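Local structure of CRISPR-associated endonuclease Cas1 (Thermotoga maritima, 4XTK) at residues E[165-170]-E[175-180]; E[46-51]-E[208-213]. The protein probably acts as a metal-dependent double-stranded DNA endonuclease in CRISPR adaptive immunity, working as a homodimer that can assemble with a Cas2 homodimer. One frame throughout, in Å; residues are numbered along the deposited sequence.

Contact 1: E[165-170]-E[175-180]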
loop_
_atom_site.group_PDB
_atom_site.type_symbol
_atom_site.label_atom_id
_atom_site.label_comp_id
_atom_site.label_asym_id
_atom_site.label_seq_id
_atom_site.Cartn_x
_atom_site.Cartn_y
_atom_site.Cartn_z
ATOM N N MET E 165 -15.345 37.329 4.745
ATOM C CA MET E 165 -16.776 37.485 4.522
ATOM C C MET E 165 -17.548 36.632 5.519
ATOM O O MET E 165 -18.656 36.984 5.918
ATOM C CB MET E 165 -17.159 37.112 3.088
ATOM C CG MET E 165 -16.498 37.968 2.005
ATOM S SD MET E 165 -16.789 39.743 2.190
ATOM C CE MET E 165 -18.567 39.807 2.385
ATOM N N ILE E 166 -16.949 35.517 5.927
ATOM C CA ILE E 166 -17.560 34.625 6.910
ATOM C C ILE E 166 -17.665 35.314 8.267
ATOM O O ILE E 166 -18.607 35.084 9.020
ATOM C CB ILE E 166 -16.754 33.310 7.052
ATOM C CG1 ILE E 166 -16.888 32.465 5.788
ATOM C CG2 ILE E 166 -17.226 32.502 8.240
ATOM C CD1 ILE E 166 -18.303 32.087 5.469
ATOM N N ASP E 167 -16.707 36.186 8.564
ATOM C CA ASP E 167 -16.688 36.890 9.841
ATOM C C ASP E 167 -17.868 37.839 10.041
ATOM O O ASP E 167 -18.133 38.267 11.163
ATOM C CB ASP E 167 -15.381 37.664 9.996
ATOM C CG ASP E 167 -14.294 36.843 10.659
ATOM O OD1 ASP E 167 -14.630 35.824 11.301
ATOM O OD2 ASP E 167 -13.109 37.224 10.549
ATOM N N SER E 168 -18.583 38.169 8.970
ATOM C CA SER E 168 -19.751 39.034 9.101
ATOM C C SER E 168 -20.952 38.254 9.635
ATOM O O SER E 168 -21.977 38.838 9.988
ATOM C CB SER E 168 -20.092 39.695 7.763
ATOM O OG SER E 168 -20.438 38.742 6.777
ATOM N N LEU E 169 -20.816 36.933 9.693
ATOM C CA LEU E 169 -21.864 36.067 10.224
ATOM C C LEU E 169 -21.632 35.721 11.690
ATOM O O LEU E 169 -22.461 35.064 12.316
ATOM C CB LEU E 169 -21.949 34.783 9.400
ATOM C CG LEU E 169 -22.362 34.995 7.946
ATOM C CD1 LEU E 169 -22.206 33.711 7.160
ATOM C CD2 LEU E 169 -23.794 35.509 7.875
ATOM N N VAL E 170 -20.505 36.170 12.232
ATOM C CA VAL E 170 -20.140 35.847 13.606
ATOM C C VAL E 170 -20.491 36.981 14.563
ATOM O O VAL E 170 -19.970 38.087 14.451
ATOM C CB VAL E 170 -18.644 35.538 13.727
ATOM C CG1 VAL E 170 -18.281 35.303 15.180
ATOM C CG2 VAL E 170 -18.294 34.337 12.887
ATOM N N PHE E 175 -14.822 35.488 18.758
ATOM C CA PHE E 175 -14.874 34.324 17.885
ATOM C C PHE E 175 -14.741 34.599 16.386
ATOM O O PHE E 175 -14.937 33.697 15.580
ATOM C CB PHE E 175 -16.159 33.549 18.168
ATOM C CG PHE E 175 -16.123 32.832 19.477
ATOM C CD1 PHE E 175 -16.498 33.477 20.644
ATOM C CD2 PHE E 175 -15.662 31.527 19.550
ATOM C CE1 PHE E 175 -16.440 32.827 21.856
ATOM C CE2 PHE E 175 -15.602 30.868 20.760
ATOM C CZ PHE E 175 -15.990 31.518 21.913
ATOM N N ARG E 176 -14.474 35.842 16.002
ATOM C CA ARG E 176 -14.223 36.143 14.589
ATOM C C ARG E 176 -12.864 35.611 14.135
ATOM O O ARG E 176 -11.902 35.584 14.905
ATOM C CB ARG E 176 -14.314 37.651 14.320
ATOM C CG ARG E 176 -15.697 38.210 14.577
ATOM C CD ARG E 176 -15.894 39.593 14.008
ATOM N NE ARG E 176 -17.310 39.950 14.020
ATOM C CZ ARG E 176 -17.874 40.805 13.175
ATOM N NH1 ARG E 176 -17.143 41.399 12.240
ATOM N NH2 ARG E 176 -19.172 41.059 13.261
ATOM N N ILE E 177 -12.802 35.179 12.879
ATOM C CA ILE E 177 -11.572 34.652 12.302
ATOM C C ILE E 177 -10.517 35.740 12.176
ATOM O O ILE E 177 -9.322 35.470 12.299
ATOM C CB ILE E 177 -11.825 34.038 10.916
ATOM C CG1 ILE E 177 -12.972 33.026 10.989
ATOM C CG2 ILE E 177 -10.550 33.411 10.355
ATOM C CD1 ILE E 177 -13.511 32.616 9.638
ATOM N N GLU E 178 -10.979 36.974 11.979
ATOM C CA GLU E 178 -10.109 38.087 11.617
ATOM C C GLU E 178 -9.378 37.714 10.325
ATOM O O GLU E 178 -9.996 37.590 9.266
ATOM C CB GLU E 178 -9.128 38.420 12.743
ATOM C CG GLU E 178 -9.793 38.916 14.021
ATOM C CD GLU E 178 -10.622 40.175 13.809
ATOM O OE1 GLU E 178 -10.093 41.145 13.222
ATOM O OE2 GLU E 178 -11.799 40.195 14.234
ATOM N N LYS E 179 -8.068 37.555 10.409
ATOM C CA LYS E 179 -7.282 37.093 9.274
ATOM C C LYS E 179 -6.892 35.619 9.440
ATOM O O LYS E 179 -6.397 35.233 10.491
ATOM C CB LYS E 179 -6.045 37.976 9.135
ATOM C CG LYS E 179 -5.175 37.761 7.918
ATOM C CD LYS E 179 -4.046 38.804 7.964
ATOM C CE LYS E 179 -3.119 38.749 6.761
ATOM N NZ LYS E 179 -3.772 39.218 5.511
ATOM N N ARG E 180 -7.147 34.791 8.425
ATOM C CA ARG E 180 -6.565 33.443 8.378
ATOM C C ARG E 180 -5.579 33.293 7.232
ATOM O O ARG E 180 -5.946 33.403 6.061
ATOM C CB ARG E 180 -7.628 32.352 8.242
ATOM C CG ARG E 180 -7.002 30.941 8.208
ATOM C CD ARG E 180 -8.023 29.842 8.435
ATOM N NE ARG E 180 -7.407 28.519 8.548
ATOM C CZ ARG E 180 -7.126 27.919 9.703
ATOM N NH1 ARG E 180 -7.397 28.527 10.851
ATOM N NH2 ARG E 180 -6.576 26.710 9.715
#
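The side chains of I166 and I177 meet obliquely, I166 CG2 4.0 Å from I177 CD1. The next residue, D167, has the largest share of the contact: its carboxylate faces consecutive backbone N-H groups of the returning chain. I177 N donates to D167 OD1, while D167 OD2 receives only a weak, strongly bent bond (120°) from E178 N. The OD1 bond, with the weak OD2 one beside it, probably restrains the carboxylate. OD1 of D167 also rests against CB of R176 at 3.5 Å. From there the R176 chain, extended from CG to NE, runs back toward 167-170 and lays one guanidinium face over D167 O, which stands 3.2 Å above the plane near its centre. V170 closes the segment: its O receives weak bonds from R176 NE and NH2, and its CG1, anti to the backbone N (chi1 176°), packs 4.1 Å from F175 CB. Together these contacts draw the loop after helix 148-166 back against 166-170. I166 and V170 lean on L248 of helix 230-252, I166 also on F124 and L125 of helix 103-127, and I177 on A189 of helix 188-208.

Contact 2: E[46-51]-E[208-213]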
loop_
_atom_site.group_PDB
_atom_site.type_symbol
_atom_site.label_atom_id
_atom_site.label_comp_id
_atom_site.label_asym_id
_atom_site.label_seq_id
_atom_site.Cartn_x
_atom_site.Cartn_y
_atom_site.Cartn_z
ATOM N N LYS E 46 -13.839 -5.636 0.950
ATOM C CA LYS E 46 -13.530 -4.643 1.977
ATOM C C LYS E 46 -14.288 -4.918 3.285
ATOM O O LYS E 46 -15.515 -4.824 3.336
ATOM C CB LYS E 46 -13.861 -3.237 1.474
ATOM C CG LYS E 46 -13.050 -2.772 0.268
ATOM C CD LYS E 46 -13.631 -1.468 -0.266
ATOM C CE LYS E 46 -13.020 -1.023 -1.589
ATOM N NZ LYS E 46 -11.614 -1.476 -1.772
ATOM N N VAL E 47 -13.542 -5.229 4.341
ATOM C CA VAL E 47 -14.114 -5.625 5.624
ATOM C C VAL E 47 -14.116 -4.498 6.656
ATOM O O VAL E 47 -13.062 -4.076 7.123
ATOM C CB VAL E 47 -13.341 -6.815 6.217
ATOM C CG1 VAL E 47 -13.869 -7.155 7.605
ATOM C CG2 VAL E 47 -13.432 -8.003 5.299
ATOM N N PHE E 48 -15.295 -3.983 6.980
ATOM C CA PHE E 48 -15.416 -2.992 8.045
ATOM C C PHE E 48 -15.849 -3.552 9.405
ATOM O O PHE E 48 -15.786 -2.857 10.425
ATOM C CB PHE E 48 -16.389 -1.905 7.610
ATOM C CG PHE E 48 -15.913 -1.120 6.432
ATOM C CD1 PHE E 48 -16.131 -1.577 5.149
ATOM C CD2 PHE E 48 -15.240 0.072 6.610
ATOM C CE1 PHE E 48 -15.698 -0.859 4.068
ATOM C CE2 PHE E 48 -14.803 0.797 5.529
ATOM C CZ PHE E 48 -15.032 0.329 4.254
ATOM N N GLY E 49 -16.282 -4.805 9.426
ATOM C CA GLY E 49 -16.808 -5.375 10.649
ATOM C C GLY E 49 -15.706 -6.056 11.425
ATOM O O GLY E 49 -14.558 -6.066 10.994
ATOM N N GLU E 50 -16.049 -6.629 12.572
ATOM C CA GLU E 50 -15.099 -7.462 13.287
ATOM C C GLU E 50 -15.271 -8.893 12.790
ATOM O O GLU E 50 -16.305 -9.515 13.015
ATOM C CB GLU E 50 -15.311 -7.365 14.801
ATOM C CG GLU E 50 -15.034 -5.983 15.382
ATOM C CD GLU E 50 -13.565 -5.582 15.288
ATOM O OE1 GLU E 50 -12.701 -6.480 15.189
ATOM O OE2 GLU E 50 -13.275 -4.366 15.316
ATOM N N VAL E 51 -14.258 -9.413 12.106
ATOM C CA VAL E 51 -14.372 -10.733 11.501
ATOM C C VAL E 51 -13.332 -11.721 12.012
ATOM O O VAL E 51 -12.214 -11.346 12.360
ATOM C CB VAL E 51 -14.256 -10.666 9.960
ATOM C CG1 VAL E 51 -15.408 -9.871 9.371
ATOM C CG2 VAL E 51 -12.917 -10.081 9.543
ATOM N N ILE E 208 -10.085 7.874 0.353
ATOM C CA ILE E 208 -9.200 7.617 -0.774
ATOM C C ILE E 208 -8.654 6.187 -0.689
ATOM O O ILE E 208 -8.568 5.479 -1.692
ATOM C CB ILE E 208 -8.036 8.633 -0.832
ATOM C CG1 ILE E 208 -8.554 10.034 -1.189
ATOM C CG2 ILE E 208 -6.994 8.203 -1.864
ATOM C CD1 ILE E 208 -7.475 11.129 -1.136
ATOM N N TYR E 209 -8.315 5.753 0.521
ATOM C CA TYR E 209 -7.846 4.389 0.741
ATOM C C TYR E 209 -8.909 3.357 0.376
ATOM O O TYR E 209 -8.609 2.175 0.235
ATOM C CB TYR E 209 -7.425 4.187 2.197
ATOM C CG TYR E 209 -6.025 4.662 2.539
ATOM C CD1 TYR E 209 -4.945 4.357 1.722
ATOM C CD2 TYR E 209 -5.785 5.401 3.700
ATOM C CE1 TYR E 209 -3.673 4.778 2.040
ATOM C CE2 TYR E 209 -4.513 5.829 4.030
ATOM C CZ TYR E 209 -3.461 5.516 3.199
ATOM O OH TYR E 209 -2.193 5.942 3.527
ATOM N N GLN E 210 -10.153 3.799 0.238
ATOM C CA GLN E 210 -11.226 2.902 -0.173
ATOM C C GLN E 210 -11.408 2.956 -1.683
ATOM O O GLN E 210 -12.346 2.375 -2.216
ATOM C CB GLN E 210 -12.539 3.245 0.537
ATOM C CG GLN E 210 -12.426 3.247 2.058
ATOM C CD GLN E 210 -13.728 3.597 2.755
ATOM O OE1 GLN E 210 -14.770 3.753 2.117
ATOM N NE2 GLN E 210 -13.666 3.753 4.071
ATOM N N THR E 211 -10.519 3.677 -2.362
ATOM C CA THR E 211 -10.542 3.776 -3.827
ATOM C C THR E 211 -9.297 3.187 -4.483
ATOM O O THR E 211 -8.468 2.550 -3.830
ATOM C CB THR E 211 -10.660 5.234 -4.326
ATOM O OG1 THR E 211 -9.421 5.920 -4.100
ATOM C CG2 THR E 211 -11.809 5.957 -3.639
ATOM N N HIS E 212 -9.197 3.389 -5.792
ATOM C CA HIS E 212 -8.046 2.948 -6.569
ATOM C C HIS E 212 -7.006 4.059 -6.687
ATOM O O HIS E 212 -5.996 3.902 -7.380
ATOM C CB HIS E 212 -8.480 2.496 -7.964
ATOM C CG HIS E 212 -9.367 1.293 -7.964
ATOM N ND1 HIS E 212 -10.415 1.146 -8.844
ATOM C CD2 HIS E 212 -9.359 0.178 -7.197
ATOM C CE1 HIS E 212 -11.024 -0.006 -8.616
ATOM N NE2 HIS E 212 -10.401 -0.613 -7.622
ATOM N N LEU E 213 -7.272 5.185 -6.027
ATOM C CA LEU E 213 -6.357 6.327 -6.034
ATOM C C LEU E 213 -5.261 6.175 -4.994
ATOM O O LEU E 213 -5.462 5.549 -3.959
ATOM C CB LEU E 213 -7.120 7.629 -5.791
ATOM C CG LEU E 213 -8.109 8.073 -6.872
ATOM C CD1 LEU E 213 -9.199 8.966 -6.277
ATOM C CD2 LEU E 213 -7.372 8.801 -7.989
HETATM O O HOH W 1 -9.008 -0.459 -0.955
#
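The ring of F48 presents its edge to the side-chain amide of Q210. Q210 CD lies in the ring plane, 3.8 Å from F48 CZ, and NE2 sits near that plane, 3.5 Å from F48 CE2. Ring and amide are turned 72° apart, so the amide stands steeply across the rim instead of lying along it. Beyond CG the Q210 chain is extended (chi2 180°), which carries the amide out from its turn to the phenylalanine. NE2 also makes a weak hydrogen bond to the carbonyl of G75, and the F48 ring stacks with F14 and F71.

Beside this pair, K46 reaches across with CE 3.5 Å from Q210 O. Its ammonium forms a salt bridge with D44 and donates to a water 2.9 Å from NZ; the same water donates to Y209 O, linking lysine and turn indirectly. The turn, type I from I208 to T211, is held by its own bonds: I208 O accepts from both T211 N and T211 OG1, and OG1 in turn accepts from L213 N at 3.0 Å in an ST turn. This modest contact joins the end of strand 42-47, flanked by strands 9-13 and 68-71, to the loop between helices 188-208 and 230-252, whose T211 and L213 touch helix 301-316.

From the N terminus, the chain first reaches 46-51, at the end of strand 42-47 in the N-terminal beta part of the protein. It then continues through strands 51-54, 68-71 and 77-83 and the helices up to 148-166, where contact 1 closes a very short loop, with four residues between its segments. Helix 188-208 follows, and at its end 208-213 returns to 46-51, so that contact 2 closes a long, mostly helical loop with contact 1 nested inside. The two do not touch: their centres are 38 Å apart, on opposite sides of the chain's centre. Contact 1 is local to the helical part, whereas contact 2 joins that part to the beta-rich one.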